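Local coordinates for endoglucanase (Clostridium thermocellum, PDB 2YIK), which probably hydrolyses internal beta-1,4-glucosidic bonds of cellulose, as a cellulosomal endoglucanase of glycoside hydrolase family 9, at residues Phe114-Asp119 / Gly124-Tyr129; Phe49-Asn54 / Glu155-Tyr160; Arg205-Thr210 / Gly268-Tyr273. One frame throughout, in Å; residues are numbered along the deposited sequence.

How the interactions relate
All three contacts lie in the family 9 catalytic domain, whose fold is an (alpha/alpha)6 barrel. Interaction 1 lies between the other two, its centre about 12 Å from each; interactions 2 and 3 are about 23 Å apart between centres and do not touch. Along the chain, interaction 2 joins helix 49-54 to helix 151-167 and so encloses both segments of interaction 1, while interaction 3 follows later, between strand 206-209 and the loop before helix 279-293. Asn54 O receives a probable hydrogen bond from His115 N, and Asp116 OD2 probably bonds Tyr273 OH. Loop 114-119, which carries a zinc ligand, is thereby tied to the helical body and to loop 268-273.

Interaction 1 of 3, residues Phe114-Asp119 / Gly124-Tyr129; sequences FHDAGD and GLPEAY. With ZN (zinc ion), chain E.
The carboxyl group of Glu127, in the first turn of helix 124-140, meets the backbone of Phe114. Phe114 N donates to the syn lone pair of Glu127 OE2 (2.9 Å, N-H...O angle 149°). Glu127 OE1 lies 2.8 Å from Phe114 O, so close for two oxygens that the acid probably carries a proton. CG of Glu127 stands anti to the backbone N (chi1 -176°) and the chain then bends at chi2, bringing both oxygens onto one residue of the loop.

Two carboxyl oxygens also meet carbon atoms. Glu127 OE2 sits at the edge of the Phe114 ring, in its plane, 3.6 Å from CD1. Asp116 OD1 rests on the Pro126 ring at CG, 3.2 Å away, while Asp116 OD2 is hydrogen-bonded to Tyr273 OH.

His115 NE2 binds the zinc ion with Cys56, Cys72 and His73, so the buried glutamate grips a loop that also holds a metal site. Residues 116-119 form the DAGD sequence known from family 9; the Asp116 side chain is about 10 Å from that of His451, the predicted active-site residue. Helix 151-167 packs against Phe114 and Glu127 through Ile157 and Phe161, and helix 499-516 covers Phe114 and Asp116 through Ile499.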
loop_
_atom_site.group_PDB
_atom_site.type_symbol
_atom_site.label_atom_id
_atom_site.label_comp_id
_atom_site.label_asym_id
_atom_site.label_seq_id
_atom_site.Cartn_x
_atom_site.Cartn_y
_atom_site.Cartn_z
ATOM N N PHE A 114 5.068 -6.198 7.428
ATOM C CA PHE A 114 6.227 -6.031 6.560
ATOM C C PHE A 114 7.138 -4.869 6.923
ATOM O O PHE A 114 6.664 -3.843 7.409
ATOM C CB PHE A 114 5.734 -5.814 5.124
ATOM C CG PHE A 114 4.878 -6.936 4.590
ATOM C CD1 PHE A 114 3.548 -7.060 4.976
ATOM C CD2 PHE A 114 5.404 -7.861 3.691
ATOM C CE1 PHE A 114 2.751 -8.091 4.475
ATOM C CE2 PHE A 114 4.620 -8.897 3.181
ATOM C CZ PHE A 114 3.289 -9.013 3.573
ATOM N N HIS A 115 8.442 -5.044 6.685
ATOM C CA HIS A 115 9.425 -3.983 6.912
ATOM C C HIS A 115 9.013 -2.950 5.886
ATOM O O HIS A 115 8.469 -3.275 4.839
ATOM C CB HIS A 115 10.841 -4.443 6.586
ATOM C CG HIS A 115 11.313 -5.582 7.419
ATOM N ND1 HIS A 115 11.998 -6.652 6.884
ATOM C CD2 HIS A 115 11.228 -5.817 8.748
ATOM C CE1 HIS A 115 12.312 -7.496 7.846
ATOM N NE2 HIS A 115 11.857 -7.013 8.990
ATOM N N ASP A 116 9.309 -1.699 6.135
ATOM C CA ASP A 116 8.832 -0.691 5.206
ATOM C C ASP A 116 9.522 -0.542 3.874
ATOM O O ASP A 116 8.876 -0.577 2.802
ATOM C CB ASP A 116 8.878 0.677 5.855
ATOM C CG ASP A 116 8.404 1.805 4.912
ATOM O OD1 ASP A 116 7.179 1.897 4.651
ATOM O OD2 ASP A 116 9.250 2.600 4.443
ATOM N N ALA A 117 10.837 -0.476 3.883
ATOM C CA ALA A 117 11.532 -0.201 2.674
ATOM C C ALA A 117 12.774 -1.101 2.548
ATOM O O ALA A 117 12.609 -2.256 2.140
ATOM C CB ALA A 117 11.928 1.316 2.763
ATOM N N GLY A 118 14.003 -0.576 2.695
ATOM C CA GLY A 118 15.203 -1.406 2.602
ATOM C C GLY A 118 15.643 -1.545 4.064
ATOM O O GLY A 118 16.621 -2.245 4.399
ATOM N N ASP A 119 14.922 -0.799 4.927
ATOM C CA ASP A 119 15.099 -0.708 6.409
ATOM C C ASP A 119 14.191 -1.759 7.088
ATOM O O ASP A 119 13.629 -2.609 6.377
ATOM C CB ASP A 119 14.823 0.752 6.923
ATOM C CG ASP A 119 13.351 1.225 6.749
ATOM O OD1 ASP A 119 12.548 0.707 5.919
ATOM O OD2 ASP A 119 13.011 2.146 7.502
ATOM N N GLY A 124 3.079 2.796 9.932
ATOM C CA GLY A 124 1.664 2.594 9.672
ATOM C C GLY A 124 1.012 3.162 8.426
ATOM O O GLY A 124 0.231 2.465 7.773
ATOM N N LEU A 125 1.306 4.414 8.089
ATOM C CA LEU A 125 0.686 5.017 6.920
ATOM C C LEU A 125 1.040 4.275 5.636
ATOM O O LEU A 125 0.146 3.874 4.899
ATOM C CB LEU A 125 1.044 6.507 6.813
ATOM C CG LEU A 125 0.189 7.358 5.861
ATOM C CD1 LEU A 125 -1.286 6.994 6.007
ATOM C CD2 LEU A 125 0.412 8.836 6.168
ATOM N N PRO A 126 2.339 4.086 5.338
ATOM C CA PRO A 126 2.608 3.355 4.092
ATOM C C PRO A 126 2.296 1.849 4.193
ATOM O O PRO A 126 2.034 1.200 3.178
ATOM C CB PRO A 126 4.087 3.637 3.830
ATOM C CG PRO A 126 4.657 3.826 5.219
ATOM C CD PRO A 126 3.580 4.631 5.925
ATOM N N GLU A 127 2.326 1.288 5.402
ATOM C CA GLU A 127 2.015 -0.137 5.570
ATOM C C GLU A 127 0.559 -0.347 5.112
ATOM O O GLU A 127 0.258 -1.264 4.339
ATOM C CB GLU A 127 2.163 -0.553 7.044
ATOM C CG GLU A 127 1.959 -2.046 7.339
ATOM C CD GLU A 127 3.232 -2.881 7.177
ATOM O OE1 GLU A 127 4.337 -2.307 7.221
ATOM O OE2 GLU A 127 3.131 -4.118 7.026
ATOM N N ALA A 128 -0.336 0.514 5.585
ATOM C CA ALA A 128 -1.745 0.432 5.214
ATOM C C ALA A 128 -1.939 0.774 3.734
ATOM O O ALA A 128 -2.781 0.184 3.065
ATOM C CB ALA A 128 -2.583 1.371 6.090
ATOM N N TYR A 129 -1.161 1.728 3.225
ATOM C CA TYR A 129 -1.281 2.099 1.819
ATOM C C TYR A 129 -0.937 0.923 0.914
ATOM O O TYR A 129 -1.628 0.670 -0.068
ATOM C CB TYR A 129 -0.363 3.275 1.470
ATOM C CG TYR A 129 -0.186 3.463 -0.024
ATOM C CD1 TYR A 129 0.815 2.778 -0.722
ATOM C CD2 TYR A 129 -1.059 4.272 -0.754
ATOM C CE1 TYR A 129 0.941 2.891 -2.107
ATOM C CE2 TYR A 129 -0.945 4.392 -2.141
ATOM C CZ TYR A 129 0.059 3.696 -2.813
ATOM O OH TYR A 129 0.159 3.793 -4.179
HETATM ZN ZN ZN E . 11.419 -8.076 10.926
#

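Interaction 2 of 3, residues Phe49-Asn54 / Glu155-Tyr160; sequences FFYDAN and EVILRY
Tyr51 and Ile157 make a small, buried apolar contact between two helices of the (alpha/alpha)6 barrel domain: the short, weakly bonded helix 49-54 and the middle of helix 151-167. Their CA atoms, 6.9 Å apart, are the nearest across the two segments, and Ile157 alone represents its helix here.

Both gamma carbons of Ile157 reach the other helix. CG1 touches Tyr51 CB at 3.8 Å, and CG2 lies 4.0 Å from the same CB, so Tyr51 CB faces the fork between the two branches. CG2 also approaches Tyr51 CG obliquely, at 4.1 Å. The two side chains cross at about a right angle. With CG anti to the carbonyl carbon (chi1 -68°), Tyr51 carries its ring away from helix 151-167, leaving the base of the side chain to do the touching.

Further out along the isoleucine, CD1 comes within 4.0 Å of Asp52 OD1, a loose approach of a methyl group to a carboxylate oxygen. The polar ends are held elsewhere: Asp52 OD2 accepts from Leu65 N, and Tyr51 OH is hydrogen-bonded to Ile499 O. Each thus ties helix 49-54 to a part of the chain other than helix 151-167.

Around the pair, Tyr51 also packs on Val134 of helix 124-140 and on Asn502 and Ala503 of helix 499-516. On the other partner, Leu158 turns to helices 124-140 and 216-233, so that helix 151-167 is wedged among three neighbours.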
loop_
_atom_site.group_PDB
_atom_site.type_symbol
_atom_site.label_atom_id
_atom_site.label_comp_id
_atom_site.label_asym_id
_atom_site.label_seq_id
_atom_site.Cartn_x
_atom_site.Cartn_y
_atom_site.Cartn_z
ATOM N N PHE A 49 7.110 -10.852 -5.045
ATOM C CA PHE A 49 8.225 -11.373 -4.267
ATOM C C PHE A 49 8.925 -10.344 -3.402
ATOM O O PHE A 49 9.627 -10.709 -2.463
ATOM C CB PHE A 49 9.221 -12.081 -5.181
ATOM C CG PHE A 49 8.788 -13.460 -5.547
ATOM C CD1 PHE A 49 9.121 -14.548 -4.741
ATOM C CD2 PHE A 49 7.986 -13.669 -6.660
ATOM C CE1 PHE A 49 8.644 -15.825 -5.041
ATOM C CE2 PHE A 49 7.508 -14.929 -6.967
ATOM C CZ PHE A 49 7.839 -16.014 -6.159
ATOM N N PHE A 50 8.733 -9.063 -3.700
ATOM C CA PHE A 50 9.357 -8.041 -2.872
ATOM C C PHE A 50 8.729 -8.120 -1.494
ATOM O O PHE A 50 9.389 -7.890 -0.485
ATOM C CB PHE A 50 9.128 -6.629 -3.415
ATOM C CG PHE A 50 9.661 -5.562 -2.494
ATOM C CD1 PHE A 50 11.028 -5.334 -2.391
ATOM C CD2 PHE A 50 8.796 -4.806 -1.703
ATOM C CE1 PHE A 50 11.528 -4.406 -1.484
ATOM C CE2 PHE A 50 9.284 -3.878 -0.795
ATOM C CZ PHE A 50 10.651 -3.663 -0.696
ATOM N N TYR A 51 7.447 -8.448 -1.450
ATOM C CA TYR A 51 6.767 -8.533 -0.174
ATOM C C TYR A 51 7.304 -9.696 0.648
ATOM O O TYR A 51 7.458 -9.574 1.863
ATOM C CB TYR A 51 5.258 -8.612 -0.405
ATOM C CG TYR A 51 4.748 -7.302 -0.964
ATOM C CD1 TYR A 51 4.734 -6.148 -0.176
ATOM C CD2 TYR A 51 4.379 -7.189 -2.306
ATOM C CE1 TYR A 51 4.373 -4.909 -0.713
ATOM C CE2 TYR A 51 4.019 -5.957 -2.854
ATOM C CZ TYR A 51 4.022 -4.819 -2.055
ATOM O OH TYR A 51 3.717 -3.595 -2.602
ATOM N N ASP A 52 7.625 -10.807 -0.009
ATOM C CA ASP A 52 8.182 -11.946 0.712
ATOM C C ASP A 52 9.508 -11.540 1.346
ATOM O O ASP A 52 9.850 -12.001 2.437
ATOM C CB ASP A 52 8.426 -13.130 -0.226
ATOM C CG ASP A 52 7.151 -13.660 -0.841
ATOM O OD1 ASP A 52 6.427 -12.859 -1.472
ATOM O OD2 ASP A 52 6.876 -14.873 -0.697
ATOM N N ALA A 53 10.249 -10.671 0.662
ATOM C CA ALA A 53 11.545 -10.222 1.156
ATOM C C ALA A 53 11.438 -9.287 2.350
ATOM O O ALA A 53 12.411 -9.107 3.080
ATOM C CB ALA A 53 12.327 -9.545 0.034
ATOM N N ASN A 54 10.264 -8.693 2.548
ATOM C CA ASN A 54 10.061 -7.773 3.664
ATOM C C ASN A 54 9.178 -8.299 4.791
ATOM O O ASN A 54 8.870 -7.558 5.722
ATOM C CB ASN A 54 9.485 -6.430 3.180
ATOM C CG ASN A 54 10.547 -5.497 2.609
ATOM O OD1 ASN A 54 10.423 -4.270 2.685
ATOM N ND2 ASN A 54 11.583 -6.072 2.020
ATOM N N GLU A 155 -3.032 -13.599 -2.003
ATOM C CA GLU A 155 -3.798 -13.789 -0.784
ATOM C C GLU A 155 -2.902 -14.006 0.439
ATOM O O GLU A 155 -3.224 -13.542 1.533
ATOM C CB GLU A 155 -4.804 -14.931 -0.970
ATOM C CG GLU A 155 -5.872 -14.583 -2.015
ATOM C CD GLU A 155 -7.001 -15.594 -2.083
ATOM O OE1 GLU A 155 -6.937 -16.596 -1.349
ATOM O OE2 GLU A 155 -7.953 -15.388 -2.873
ATOM N N VAL A 156 -1.763 -14.674 0.257
ATOM C CA VAL A 156 -0.854 -14.891 1.378
ATOM C C VAL A 156 -0.286 -13.553 1.854
ATOM O O VAL A 156 -0.158 -13.310 3.062
ATOM C CB VAL A 156 0.311 -15.834 0.997
ATOM C CG1 VAL A 156 1.344 -15.866 2.112
ATOM C CG2 VAL A 156 -0.229 -17.243 0.748
ATOM N N ILE A 157 0.054 -12.688 0.902
ATOM C CA ILE A 157 0.597 -11.374 1.231
ATOM C C ILE A 157 -0.480 -10.509 1.890
ATOM O O ILE A 157 -0.218 -9.875 2.904
ATOM C CB ILE A 157 1.139 -10.630 -0.028
ATOM C CG1 ILE A 157 2.494 -11.200 -0.449
ATOM C CG2 ILE A 157 1.331 -9.157 0.280
ATOM C CD1 ILE A 157 2.501 -12.699 -0.595
ATOM N N LEU A 158 -1.686 -10.498 1.324
ATOM C CA LEU A 158 -2.771 -9.695 1.884
ATOM C C LEU A 158 -3.202 -10.158 3.275
ATOM O O LEU A 158 -3.586 -9.341 4.111
ATOM C CB LEU A 158 -3.959 -9.671 0.922
ATOM C CG LEU A 158 -3.659 -8.895 -0.369
ATOM C CD1 LEU A 158 -4.698 -9.194 -1.420
ATOM C CD2 LEU A 158 -3.604 -7.396 -0.065
ATOM N N ARG A 159 -3.136 -11.465 3.526
ATOM C CA ARG A 159 -3.483 -11.992 4.841
ATOM C C ARG A 159 -2.410 -11.573 5.839
ATOM O O ARG A 159 -2.715 -11.228 6.982
ATOM C CB ARG A 159 -3.575 -13.522 4.823
ATOM C CG ARG A 159 -4.889 -14.075 4.295
ATOM C CD ARG A 159 -4.816 -15.597 4.175
ATOM N NE ARG A 159 -6.058 -16.195 3.681
ATOM C CZ ARG A 159 -7.121 -16.460 4.438
ATOM N NH1 ARG A 159 -7.107 -16.184 5.739
ATOM N NH2 ARG A 159 -8.194 -17.014 3.894
ATOM N N TYR A 160 -1.153 -11.593 5.406
ATOM C CA TYR A 160 -0.068 -11.210 6.293
ATOM C C TYR A 160 -0.167 -9.735 6.685
ATOM O O TYR A 160 0.136 -9.380 7.827
ATOM C CB TYR A 160 1.292 -11.498 5.647
ATOM C CG TYR A 160 2.373 -11.848 6.658
ATOM C CD1 TYR A 160 2.351 -13.071 7.334
ATOM C CD2 TYR A 160 3.406 -10.954 6.945
ATOM C CE1 TYR A 160 3.329 -13.399 8.269
ATOM C CE2 TYR A 160 4.392 -11.271 7.877
ATOM C CZ TYR A 160 4.346 -12.495 8.538
ATOM O OH TYR A 160 5.305 -12.812 9.475
#

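Interaction 3 of 3, residues Arg205-Thr210 / Gly268-Tyr273; sequences RGWFIT and GPKGYY
Gly268 sets its CA and N over one face of the Trp207 indole, a CH-pi contact between strand 206-209 and the long loop that precedes helix 279-293. The strand pairs antiparallel with strand 177-184 in a small sheet of this (alpha/alpha)6 barrel enzyme. Gly268 CA is 3.7 Å from the centroid of the six-membered ring, 19° off its normal. The backbone amide comes over the same part of the indole, Gly268 N being 3.4 Å from Trp207 CE3, while the carbonyl side of the glycine leads away from the ring. Gly268 has backbone angles that favour glycine (phi 131°, psi -45°), and they let the backbone itself come close to the indole.

Lys270 adds a lighter touch: its NZ approaches Trp207 CH2 obliquely and loosely, at 4.1 Å. NZ also makes long, weak ion pairs with Asp186 and Asp188.

In the next shell the indole is fixed from several sides. Arg205 CD covers the face opposite Gly268, 3.8 Å above the plane, so the ring is sandwiched between an arginine methylene and a glycine. Trp207 NE1 is hydrogen-bonded to Gly185 O, which helps to fix the rotation of the ring, and the Trp207 backbone is bonded to strand 177-184 at His182 and Gln183. That strand also reaches the loop directly, since Gln183 NE2 is hydrogen-bonded to Gly268 O. Beyond the glycine the loop tightens into a turn, in which Tyr272 N donates to Pro269 O at 2.8 Å.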
loop_
_atom_site.group_PDB
_atom_site.type_symbol
_atom_site.label_atom_id
_atom_site.label_comp_id
_atom_site.label_asym_id
_atom_site.label_seq_id
_atom_site.Cartn_x
_atom_site.Cartn_y
_atom_site.Cartn_z
ATOM N N ARG A 205 10.430 0.284 19.605
ATOM C CA ARG A 205 9.293 0.808 20.338
ATOM C C ARG A 205 7.987 0.571 19.587
ATOM O O ARG A 205 7.960 0.541 18.352
ATOM C CB ARG A 205 9.480 2.309 20.579
ATOM C CG ARG A 205 8.571 2.878 21.648
ATOM C CD ARG A 205 8.860 4.344 21.906
ATOM N NE ARG A 205 8.217 4.790 23.140
ATOM C CZ ARG A 205 7.968 6.058 23.444
ATOM N NH1 ARG A 205 8.305 7.029 22.604
ATOM N NH2 ARG A 205 7.372 6.349 24.587
ATOM N N GLY A 206 6.912 0.379 20.347
ATOM C CA GLY A 206 5.606 0.192 19.750
ATOM C C GLY A 206 4.874 1.516 19.902
ATOM O O GLY A 206 4.791 2.050 21.007
ATOM N N TRP A 207 4.365 2.069 18.808
ATOM C CA TRP A 207 3.658 3.342 18.885
ATOM C C TRP A 207 2.172 3.060 18.669
ATOM O O TRP A 207 1.781 2.348 17.734
ATOM C CB TRP A 207 4.222 4.332 17.851
ATOM C CG TRP A 207 5.750 4.404 17.847
ATOM C CD1 TRP A 207 6.611 3.449 17.386
ATOM C CD2 TRP A 207 6.575 5.493 18.303
ATOM N NE1 TRP A 207 7.913 3.870 17.519
ATOM C CE2 TRP A 207 7.921 5.119 18.077
ATOM C CE3 TRP A 207 6.309 6.741 18.876
ATOM C CZ2 TRP A 207 9.000 5.955 18.406
ATOM C CZ3 TRP A 207 7.386 7.575 19.203
ATOM C CH2 TRP A 207 8.712 7.174 18.964
ATOM N N PHE A 208 1.351 3.619 19.552
ATOM C CA PHE A 208 -0.084 3.371 19.532
ATOM C C PHE A 208 -0.960 4.599 19.392
ATOM O O PHE A 208 -0.649 5.651 19.944
ATOM C CB PHE A 208 -0.511 2.667 20.832
ATOM C CG PHE A 208 0.125 1.320 21.052
ATOM C CD1 PHE A 208 1.492 1.200 21.279
ATOM C CD2 PHE A 208 -0.655 0.164 21.047
ATOM C CE1 PHE A 208 2.073 -0.045 21.493
ATOM C CE2 PHE A 208 -0.080 -1.083 21.260
ATOM C CZ PHE A 208 1.284 -1.188 21.484
ATOM N N ILE A 209 -2.061 4.457 18.655
ATOM C CA ILE A 209 -3.025 5.545 18.529
ATOM C C ILE A 209 -4.060 5.237 19.606
ATOM O O ILE A 209 -4.478 4.089 19.788
ATOM C CB ILE A 209 -3.732 5.603 17.152
ATOM C CG1 ILE A 209 -2.773 6.151 16.099
ATOM C CG2 ILE A 209 -4.945 6.538 17.220
ATOM C CD1 ILE A 209 -2.392 5.143 15.063
ATOM N N THR A 210 -4.470 6.286 20.298
ATOM C CA THR A 210 -5.399 6.215 21.407
ATOM C C THR A 210 -6.434 7.329 21.210
ATOM O O THR A 210 -6.231 8.214 20.381
ATOM C CB THR A 210 -4.554 6.409 22.695
ATOM O OG1 THR A 210 -4.279 5.135 23.286
ATOM C CG2 THR A 210 -5.207 7.328 23.653
ATOM N N GLY A 268 5.900 9.027 16.389
ATOM C CA GLY A 268 6.341 7.908 15.560
ATOM C C GLY A 268 6.891 8.043 14.157
ATOM O O GLY A 268 8.037 7.561 13.948
ATOM N N PRO A 269 6.318 8.821 13.238
ATOM C CA PRO A 269 7.103 8.678 12.023
ATOM C C PRO A 269 8.175 9.666 11.664
ATOM O O PRO A 269 8.958 9.398 10.654
ATOM C CB PRO A 269 6.052 8.633 10.971
ATOM C CG PRO A 269 4.966 9.572 11.438
ATOM C CD PRO A 269 5.051 9.539 13.020
ATOM N N LYS A 270 8.348 10.620 12.609
ATOM C CA LYS A 270 9.029 11.905 12.616
ATOM C C LYS A 270 9.366 12.327 11.202
ATOM O O LYS A 270 8.412 12.993 10.669
ATOM C CB LYS A 270 10.196 12.121 13.749
ATOM C CG LYS A 270 10.284 11.050 14.845
ATOM C CD LYS A 270 11.732 10.595 14.857
ATOM C CE LYS A 270 11.946 9.535 15.918
ATOM N NZ LYS A 270 11.298 9.882 17.209
ATOM N N GLY A 271 10.568 12.265 10.595
ATOM C CA GLY A 271 10.566 12.860 9.304
ATOM C C GLY A 271 10.479 11.863 8.173
ATOM O O GLY A 271 10.573 12.233 6.994
ATOM N N TYR A 272 10.274 10.598 8.510
ATOM C CA TYR A 272 10.237 9.537 7.517
ATOM C C TYR A 272 8.954 9.484 6.706
ATOM O O TYR A 272 8.989 9.276 5.491
ATOM C CB TYR A 272 10.513 8.205 8.221
ATOM C CG TYR A 272 11.792 8.248 9.024
ATOM C CD1 TYR A 272 13.032 8.258 8.388
ATOM C CD2 TYR A 272 11.764 8.375 10.416
ATOM C CE1 TYR A 272 14.216 8.402 9.107
ATOM C CE2 TYR A 272 12.942 8.520 11.147
ATOM C CZ TYR A 272 14.166 8.536 10.483
ATOM O OH TYR A 272 15.341 8.703 11.183
ATOM N N TYR A 273 7.826 9.676 7.380
ATOM C CA TYR A 273 6.528 9.675 6.720
ATOM C C TYR A 273 5.649 10.786 7.282
ATOM O O TYR A 273 4.808 10.558 8.152
ATOM C CB TYR A 273 5.847 8.306 6.864
ATOM C CG TYR A 273 6.443 7.270 5.939
ATOM C CD1 TYR A 273 6.102 7.234 4.583
ATOM C CD2 TYR A 273 7.415 6.382 6.395
ATOM C CE1 TYR A 273 6.724 6.344 3.702
ATOM C CE2 TYR A 273 8.045 5.492 5.525
ATOM C CZ TYR A 273 7.695 5.479 4.180
ATOM O OH TYR A 273 8.335 4.610 3.326
#